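Local structure of Two-component sensor histidine kinase (Nostoc sp., 3OLO) at residues L29-Q34 / E72-N77; T100-E103 / R108-C111. The protein probably relays an environmental signal by phosphorylating a histidine, with the PAS domain described here a likely sensory module. All coordinates share one frame; numbering follows the deposited sequence.

In the fold
After the N-terminal helix 8-21 the chain runs through strand 25-29, turns through residues 29-34 and enters strand 35-38. After two short helices, 40-46 and 50-53, it reaches helix 70-76, where contact 1 closes a long loop by linking that helix back to the turn. Contact 2 follows in series, neither nested in contact 1 nor crossing it, and closes the short hairpin between strands 92-104 and 107-116. The contact centres are about 7 Å apart. Leu29 O probably accepts a hydrogen bond from Ser110 N of strand 107-116, while Asn77 O probably accepts one from Phe101 N of strand 92-104. In the PAS sheet the paired strands of contact 2 thus lie between Leu29 and Asn77.

Contact 1. Residues L29-Q34 / E72-N77; sequences LGDNWQ and EIRQKN
Arg74, on helix 70-76, bridges to Asp31 and Trp33 in the hairpin turn between strands 25-29 and 35-38 of the PAS domain, a small contact in which the Arg74 side chain spans the distance to the turn and meets its backbone as well as its side chains. The turn is a type I turn followed by a G1 beta bulge: Trp33 N bonds to Gly30 O, Gly30 N bonds to Gln34 O at 2.8 Å, and Trp33 takes up a left-handed conformation (phi 68°). The benzene end of the indole lies against one face of the Arg74 guanidinium, with Trp33 CZ2 over its centre, 3.7 Å from Arg74 CZ; the two planes are tilted by 32°. The Arg74 chain bends at chi3 (142°), and NH2 is directed at the turn. There Asp31 O approaches near the guanidinium plane, though at an angle too poor for a hydrogen bond, and Asp31 OD1 forms a long salt bridge with Arg74 NH2 at 3.7 Å. The positive charge probably gains from the Asp31 carboxylate and carbonyl oxygen. Around this bridge, the Trp33 ring meets Trp70, packs edge-to-face with Phe65 and touches Phe101 of strand 92-104, while Asp31 also touches Arg108 on strand 107-116.

Contact 2. Residues T100-E103 / R108-C111; sequences TFLE and RFSC
Thr100 O accepts a 2.8 Å hydrogen bond from Cys111 N and also receives a C-H contact from Ser110 CA at 3.1 Å. It belongs to the antiparallel beta hairpin formed by strands 92-104 and 107-116, neighbours in the PAS sheet. Thr100 with Cys111 and Leu102 with Phe109 are hydrogen-bonded pairs, each joined by two backbone bonds; Phe101 with Ser110 and Glu103 with Arg108 are the non-hydrogen-bonded pairs between and beyond them. On the face carrying Phe101, Ser110 CB sits over one side of the aromatic ring, 4.0 Å from its centroid. Arg108 CG is anti to the backbone N (chi1 -173°) and the chain runs extended to NE, which carries the guanidinium across to Phe101: Phe101 CB lies over one face of the guanidinium, 3.3 Å from Arg108 NH1, and the guanidinium and ring planes are only 11° from parallel. NH1 is hydrogen-bonded to Asn77 OD1, while NH2 makes a long salt bridge to Glu103 OE2 at 3.8 Å. A methionine in place of Arg108 would probably leave Glu103 without this charged partner and Asn77 OD1 without its bond from NH1. On the other face, Leu102 CB packs over the Phe109 ring, 4.2 Å from its centroid. Tyr17 and Phe14 of the second subunit meet this ring edge-to-face, so the hairpin forms part of the dimer interface. Beside it, Leu102 CD1 touches Cys111 SG at 3.7 Å.

Contact 1. Residues L29-Q34 / E72-N77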
# COMPACT_ATOMS: atom_id res chain seq x y z
N LEU A 29 5.67 -3.66 12.09
CA LEU A 29 6.48 -4.06 13.23
C LEU A 29 5.62 -4.81 14.23
O LEU A 29 4.47 -4.45 14.44
CB LEU A 29 7.03 -2.81 13.92
CG LEU A 29 7.87 -1.88 13.06
CD1 LEU A 29 8.13 -0.57 13.80
CD2 LEU A 29 9.16 -2.57 12.67
N GLY A 30 6.19 -5.85 14.85
CA GLY A 30 5.54 -6.56 15.94
C GLY A 30 5.68 -5.80 17.25
O GLY A 30 6.23 -4.71 17.29
N ASP A 31 5.21 -6.40 18.33
CA ASP A 31 5.11 -5.68 19.59
C ASP A 31 6.50 -5.33 20.16
O ASP A 31 6.63 -4.42 20.98
CB ASP A 31 4.27 -6.48 20.60
CG ASP A 31 3.58 -5.59 21.64
OD1 ASP A 31 3.11 -4.49 21.29
OD2 ASP A 31 3.51 -6.01 22.81
N ASN A 32 7.53 -6.05 19.74
CA ASN A 32 8.90 -5.74 20.15
C ASN A 32 9.69 -5.03 19.05
O ASN A 32 10.91 -5.03 19.05
CB ASN A 32 9.64 -7.00 20.58
CG ASN A 32 8.74 -8.01 21.27
OD1 ASN A 32 8.20 -7.75 22.34
ND2 ASN A 32 8.58 -9.18 20.65
N TRP A 33 8.97 -4.43 18.10
CA TRP A 33 9.55 -3.63 17.03
C TRP A 33 10.37 -4.46 16.03
O TRP A 33 11.14 -3.91 15.26
CB TRP A 33 10.41 -2.49 17.60
CG TRP A 33 9.78 -1.84 18.78
CD1 TRP A 33 10.13 -2.02 20.09
CD2 TRP A 33 8.68 -0.92 18.78
NE1 TRP A 33 9.31 -1.27 20.91
CE2 TRP A 33 8.42 -0.58 20.13
CE3 TRP A 33 7.89 -0.35 17.78
CZ2 TRP A 33 7.39 0.30 20.50
CZ3 TRP A 33 6.88 0.53 18.14
CH2 TRP A 33 6.64 0.84 19.49
N GLN A 34 10.18 -5.77 16.05
CA GLN A 34 10.72 -6.64 15.01
C GLN A 34 9.93 -6.44 13.71
O GLN A 34 8.71 -6.31 13.74
CB GLN A 34 10.65 -8.12 15.43
CG GLN A 34 9.24 -8.75 15.47
CD GLN A 34 8.50 -8.55 16.80
OE1 GLN A 34 8.48 -7.45 17.36
NE2 GLN A 34 7.89 -9.62 17.30
N GLU A 72 4.70 6.38 25.49
CA GLU A 72 3.80 7.44 25.05
C GLU A 72 3.39 7.26 23.59
O GLU A 72 2.26 7.56 23.22
CB GLU A 72 4.45 8.81 25.25
CG GLU A 72 3.90 9.88 24.33
CD GLU A 72 4.42 11.26 24.69
OE1 GLU A 72 3.94 12.24 24.08
OE2 GLU A 72 5.29 11.36 25.58
N ILE A 73 4.30 6.78 22.76
CA ILE A 73 3.98 6.53 21.35
C ILE A 73 2.80 5.56 21.24
O ILE A 73 1.83 5.83 20.55
CB ILE A 73 5.19 5.93 20.58
CG1 ILE A 73 6.36 6.93 20.51
CG2 ILE A 73 4.76 5.48 19.18
CD1 ILE A 73 5.94 8.38 20.36
N ARG A 74 2.90 4.44 21.95
CA ARG A 74 1.89 3.40 21.90
C ARG A 74 0.53 3.93 22.32
O ARG A 74 -0.49 3.65 21.68
CB ARG A 74 2.29 2.24 22.80
CG ARG A 74 3.52 1.50 22.31
CD ARG A 74 4.07 0.56 23.36
NE ARG A 74 4.55 -0.68 22.77
CZ ARG A 74 5.55 -1.41 23.25
NH1 ARG A 74 6.20 -1.03 24.34
NH2 ARG A 74 5.90 -2.53 22.63
N GLN A 75 0.51 4.69 23.41
CA GLN A 75 -0.73 5.24 23.92
C GLN A 75 -1.40 6.15 22.90
O GLN A 75 -2.63 6.19 22.82
CB GLN A 75 -0.47 5.99 25.22
CG GLN A 75 -0.30 5.07 26.40
CD GLN A 75 0.50 5.68 27.51
OE1 GLN A 75 0.40 6.87 27.79
NE2 GLN A 75 1.32 4.86 28.17
N LYS A 76 -0.59 6.87 22.12
CA LYS A 76 -1.10 7.75 21.07
C LYS A 76 -1.89 6.95 20.04
O LYS A 76 -2.96 7.38 19.60
CB LYS A 76 0.06 8.51 20.40
CG LYS A 76 0.80 9.49 21.32
CD LYS A 76 0.00 10.76 21.56
CE LYS A 76 0.46 11.49 22.82
NZ LYS A 76 -0.62 12.38 23.37
N ASN A 77 -1.35 5.80 19.66
CA ASN A 77 -2.01 4.86 18.75
C ASN A 77 -1.99 5.28 17.27
O ASN A 77 -2.05 4.43 16.37
CB ASN A 77 -3.45 4.60 19.18
CG ASN A 77 -3.95 3.25 18.71
OD1 ASN A 77 -3.93 2.27 19.47
ND2 ASN A 77 -4.37 3.17 17.46

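Contact 2. Residues T100-E103 / R108-C111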
# COMPACT_ATOMS: atom_id res chain seq x y z
N THR A 100 0.51 3.50 12.85
CA THR A 100 -0.83 3.15 13.29
C THR A 100 -0.74 1.80 13.99
O THR A 100 -0.23 0.85 13.41
CB THR A 100 -1.77 3.00 12.11
OG1 THR A 100 -1.71 4.18 11.29
CG2 THR A 100 -3.19 2.78 12.58
N PHE A 101 -1.24 1.70 15.21
CA PHE A 101 -1.22 0.42 15.91
C PHE A 101 -2.52 -0.32 15.71
O PHE A 101 -3.59 0.27 15.73
CB PHE A 101 -0.94 0.61 17.39
CG PHE A 101 0.45 1.08 17.66
CD1 PHE A 101 0.75 2.44 17.68
CD2 PHE A 101 1.47 0.17 17.88
CE1 PHE A 101 2.04 2.87 17.91
CE2 PHE A 101 2.76 0.60 18.13
CZ PHE A 101 3.05 1.95 18.14
N LEU A 102 -2.41 -1.63 15.51
CA LEU A 102 -3.55 -2.47 15.18
C LEU A 102 -3.45 -3.77 15.95
O LEU A 102 -2.37 -4.16 16.39
CB LEU A 102 -3.55 -2.77 13.69
CG LEU A 102 -3.66 -1.53 12.81
CD1 LEU A 102 -3.62 -1.90 11.34
CD2 LEU A 102 -4.93 -0.77 13.13
N GLU A 103 -4.59 -4.43 16.13
CA GLU A 103 -4.61 -5.76 16.71
C GLU A 103 -5.31 -6.70 15.76
O GLU A 103 -6.42 -6.42 15.30
CB GLU A 103 -5.31 -5.75 18.07
CG GLU A 103 -4.36 -5.96 19.24
CD GLU A 103 -4.95 -5.47 20.54
OE1 GLU A 103 -6.18 -5.61 20.73
OE2 GLU A 103 -4.19 -4.94 21.39
N ARG A 108 -0.59 -7.66 18.48
CA ARG A 108 -0.58 -6.22 18.31
C ARG A 108 0.63 -5.89 17.44
O ARG A 108 1.71 -6.44 17.63
CB ARG A 108 -0.52 -5.50 19.65
CG ARG A 108 -0.68 -3.99 19.55
CD ARG A 108 -1.07 -3.38 20.88
NE ARG A 108 -0.95 -1.93 20.89
CZ ARG A 108 -1.91 -1.10 20.49
NH1 ARG A 108 -1.71 0.22 20.53
NH2 ARG A 108 -3.06 -1.57 20.03
N PHE A 109 0.43 -5.01 16.47
CA PHE A 109 1.52 -4.64 15.57
C PHE A 109 1.25 -3.25 15.05
O PHE A 109 0.18 -2.70 15.28
CB PHE A 109 1.61 -5.63 14.41
CG PHE A 109 0.36 -5.71 13.58
CD1 PHE A 109 -0.73 -6.42 14.03
CD2 PHE A 109 0.29 -5.08 12.36
CE1 PHE A 109 -1.88 -6.50 13.27
CE2 PHE A 109 -0.85 -5.15 11.59
CZ PHE A 109 -1.94 -5.86 12.05
N SER A 110 2.21 -2.65 14.38
CA SER A 110 1.98 -1.33 13.83
C SER A 110 2.24 -1.34 12.34
O SER A 110 3.08 -2.08 11.85
CB SER A 110 2.83 -0.28 14.53
OG SER A 110 4.20 -0.60 14.45
N CYS A 111 1.44 -0.55 11.64
CA CYS A 111 1.69 -0.21 10.26
C CYS A 111 2.48 1.07 10.27
O CYS A 111 2.13 2.03 10.97
CB CYS A 111 0.37 0.01 9.52
SG CYS A 111 -0.58 -1.51 9.32